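Local coordinates for protein NAD nucleotidase (Haemophilus influenzae, PDB 3ZTV) that degrades NAD to adenosine and nicotinamide riboside, acting as a zinc-dependent periplasmic 5'-nucleotidase and NAD pyrophosphatase, at residues T182-A187 with K215-D220. Residues are numbered along the deposited sequence; the frame is centred on the assembly and turned at random.
Sequences TAQIMA and KVNDID
The side chain of Q184 runs antiparallel to that of V216, with its CD against V216 CG1 at 3.7 Å. Q184 reaches out from helix 179-191 with CG anti to the backbone N (chi1 -176°), and a bend at chi2 (61°) swings its end over the loop that follows helix 206-215. The chain then lies along one methyl of V216. CG1 of V216 also sits 3.9 Å from CB of Q184. Beyond this methyl, the end of the Q184 side chain lies against the backbone of N217.

The alanines form a second, apolar patch. I219 is extended at chi2 (178°), and the extended chain carries its CD1 to CB of A183, 3.9 Å away. One turn on, CB of A187 rests against I219 CG1 at 3.8 Å, and also lies 4.1 Å from CB of D218. I219 and A187 both also touch strand 198-203.

The contact joins two alpha/beta connections of the metallophosphoesterase domain, away from the zinc and adenosine sites. The second subunit packs on Q184 through its Y177. Small alanines let the loop approach the helix closely and give I219 an apolar surface to pack on, while the amide end of Q184 lies beside the polar backbone of N217, just past the end of helix 206-215.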
ATOM      1  N   THR A 182      -5.519  -4.090  -3.709  1.00  4.67           N
ATOM      2  CA  THR A 182      -6.218  -4.216  -4.981  1.00  5.61           C
ATOM      3  C   THR A 182      -7.379  -5.203  -4.883  1.00  5.26           C
ATOM      4  O   THR A 182      -8.475  -4.941  -5.387  1.00  5.06           O
ATOM      5  CB  THR A 182      -5.268  -4.610  -6.145  1.00  4.73           C
ATOM      6  OG1 THR A 182      -4.254  -3.604  -6.299  1.00  6.09           O
ATOM      7  CG2 THR A 182      -6.057  -4.788  -7.446  1.00  5.28           C
ATOM      8  N   ALA A 183      -7.122  -6.357  -4.275  1.00  4.94           N
ATOM      9  CA  ALA A 183      -8.177  -7.352  -4.102  1.00  4.30           C
ATOM     10  C   ALA A 183      -9.386  -6.775  -3.365  1.00  3.75           C
ATOM     11  O   ALA A 183     -10.522  -6.947  -3.802  1.00  4.89           O
ATOM     12  CB  ALA A 183      -7.645  -8.603  -3.399  1.00  6.06           C
ATOM     13  N   GLN A 184      -9.155  -6.060  -2.277  1.00  5.21           N
ATOM     14  CA  GLN A 184     -10.293  -5.540  -1.516  1.00  4.42           C
ATOM     15  C   GLN A 184     -11.016  -4.426  -2.237  1.00  5.17           C
ATOM     16  O   GLN A 184     -12.243  -4.395  -2.257  1.00  5.80           O
ATOM     17  CB  GLN A 184      -9.891  -5.046  -0.128  1.00  5.71           C
ATOM     18  CG  GLN A 184     -11.085  -4.585   0.735  1.00  5.89           C
ATOM     19  CD  GLN A 184     -12.092  -5.708   0.994  1.00  6.20           C
ATOM     20  OE1 GLN A 184     -12.965  -5.994   0.167  1.00  9.60           O
ATOM     21  NE2 GLN A 184     -11.959  -6.353   2.134  1.00  5.00           N
ATOM     22  N   ILE A 185     -10.263  -3.503  -2.835  1.00  5.11           N
ATOM     23  CA  ILE A 185     -10.884  -2.373  -3.506  1.00  5.54           C
ATOM     24  C   ILE A 185     -11.681  -2.874  -4.713  1.00  5.42           C
ATOM     25  O   ILE A 185     -12.811  -2.429  -4.949  1.00  5.96           O
ATOM     26  CB  ILE A 185      -9.837  -1.316  -3.904  1.00  5.35           C
ATOM     27  CG1 ILE A 185      -9.166  -0.718  -2.659  1.00  5.87           C
ATOM     28  CG2 ILE A 185     -10.463  -0.223  -4.776  1.00  6.23           C
ATOM     29  CD1 ILE A 185     -10.148  -0.214  -1.589  1.00  7.38           C
ATOM     30  N   MET A 186     -11.114  -3.825  -5.463  1.00  5.48           N
ATOM     31  CA  MET A 186     -11.840  -4.382  -6.608  1.00  4.99           C
ATOM     32  C   MET A 186     -13.136  -5.063  -6.170  1.00  4.95           C
ATOM     33  O   MET A 186     -14.193  -4.839  -6.763  1.00  6.28           O
ATOM     34  CB  MET A 186     -10.979  -5.393  -7.372  1.00  5.32           C
ATOM     35  CG  MET A 186      -9.839  -4.761  -8.173  1.00  6.44           C
ATOM     36  SD  MET A 186     -10.375  -3.646  -9.515  1.00  6.51           S
ATOM     37  CE  MET A 186     -11.339  -4.776 -10.513  1.00  8.40           C
ATOM     38  N   ALA A 187     -13.061  -5.903  -5.143  1.00  4.93           N
ATOM     39  CA  ALA A 187     -14.235  -6.637  -4.695  1.00  5.45           C
ATOM     40  C   ALA A 187     -15.278  -5.673  -4.120  1.00  6.05           C
ATOM     41  O   ALA A 187     -16.472  -5.844  -4.354  1.00  6.91           O
ATOM     42  CB  ALA A 187     -13.850  -7.708  -3.679  1.00  5.82           C
ATOM     43  N   LYS A 215      -7.965 -11.765   5.264  1.00  6.52           N
ATOM     44  CA  LYS A 215      -7.936 -10.322   5.519  1.00  6.62           C
ATOM     45  C   LYS A 215      -8.862  -9.499   4.641  1.00  6.03           C
ATOM     46  O   LYS A 215      -9.079  -8.320   4.905  1.00  8.10           O
ATOM     47  CB  LYS A 215      -6.509  -9.782   5.389  1.00  9.59           C
ATOM     48  CG  LYS A 215      -5.563 -10.281   6.461  1.00 11.83           C
ATOM     49  CD  LYS A 215      -4.206  -9.602   6.394  1.00 16.40           C
ATOM     50  CE  LYS A 215      -3.320 -10.049   7.550  1.00 18.72           C
ATOM     51  NZ  LYS A 215      -1.953  -9.458   7.470  1.00 23.46           N
ATOM     52  N   VAL A 216      -9.401 -10.104   3.589  1.00  6.78           N
ATOM     53  CA  VAL A 216     -10.185  -9.384   2.595  1.00  5.77           C
ATOM     54  C   VAL A 216     -11.581  -9.996   2.504  1.00  5.94           C
ATOM     55  O   VAL A 216     -11.722 -11.220   2.488  1.00  6.27           O
ATOM     56  CB  VAL A 216      -9.486  -9.441   1.206  1.00  6.36           C
ATOM     57  CG1 VAL A 216     -10.377  -8.894   0.106  1.00  6.00           C
ATOM     58  CG2 VAL A 216      -8.143  -8.705   1.243  1.00  7.54           C
ATOM     59  N   ASN A 217     -12.597  -9.138   2.455  1.00  5.95           N
ATOM     60  CA  ASN A 217     -13.985  -9.581   2.333  1.00  6.64           C
ATOM     61  C   ASN A 217     -14.480  -9.688   0.889  1.00  5.96           C
ATOM     62  O   ASN A 217     -13.909  -9.093  -0.035  1.00  7.36           O
ATOM     63  CB  ASN A 217     -14.926  -8.643   3.114  1.00  5.99           C
ATOM     64  CG  ASN A 217     -14.629  -8.617   4.597  1.00  7.99           C
ATOM     65  OD1 ASN A 217     -14.526  -7.544   5.215  1.00 11.26           O
ATOM     66  ND2 ASN A 217     -14.477  -9.790   5.176  1.00  6.32           N
ATOM     67  N   ASP A 218     -15.548 -10.460   0.706  1.00  6.89           N
ATOM     68  CA  ASP A 218     -16.336 -10.482  -0.523  1.00  6.78           C
ATOM     69  C   ASP A 218     -15.734 -11.305  -1.669  1.00  6.10           C
ATOM     70  O   ASP A 218     -16.261 -11.295  -2.784  1.00  7.74           O
ATOM     71  CB  ASP A 218     -16.674  -9.053  -0.970  1.00 10.01           C
ATOM     72  CG  ASP A 218     -17.400  -8.266   0.106  1.00 16.31           C
ATOM     73  OD1 ASP A 218     -18.382  -8.790   0.673  1.00 20.31           O
ATOM     74  OD2 ASP A 218     -16.961  -7.139   0.393  1.00 22.18           O
ATOM     75  N   ILE A 219     -14.658 -12.031  -1.379  1.00  5.49           N
ATOM     76  CA  ILE A 219     -14.046 -12.920  -2.383  1.00  5.97           C
ATOM     77  C   ILE A 219     -14.267 -14.380  -1.975  1.00  5.61           C
ATOM     78  O   ILE A 219     -13.926 -14.777  -0.859  1.00  6.83           O
ATOM     79  CB  ILE A 219     -12.540 -12.613  -2.573  1.00  5.50           C
ATOM     80  CG1 ILE A 219     -12.347 -11.158  -3.028  1.00  6.07           C
ATOM     81  CG2 ILE A 219     -11.885 -13.610  -3.542  1.00  5.76           C
ATOM     82  CD1 ILE A 219     -10.884 -10.765  -3.195  1.00  6.77           C
ATOM     83  N   ASP A 220     -14.852 -15.156  -2.880  1.00  5.19           N
ATOM     84  CA  ASP A 220     -15.301 -16.516  -2.570  1.00  5.10           C
ATOM     85  C   ASP A 220     -14.298 -17.631  -2.858  1.00  4.81           C
ATOM     86  O   ASP A 220     -14.190 -18.585  -2.078  1.00  5.06           O
ATOM     87  CB  ASP A 220     -16.603 -16.787  -3.317  1.00  6.04           C
ATOM     88  CG  ASP A 220     -17.701 -15.817  -2.906  1.00  6.77           C
ATOM     89  OD1 ASP A 220     -18.067 -15.801  -1.717  1.00  6.80           O
ATOM     90  OD2 ASP A 220     -18.215 -15.039  -3.739  1.00  6.71           O
TER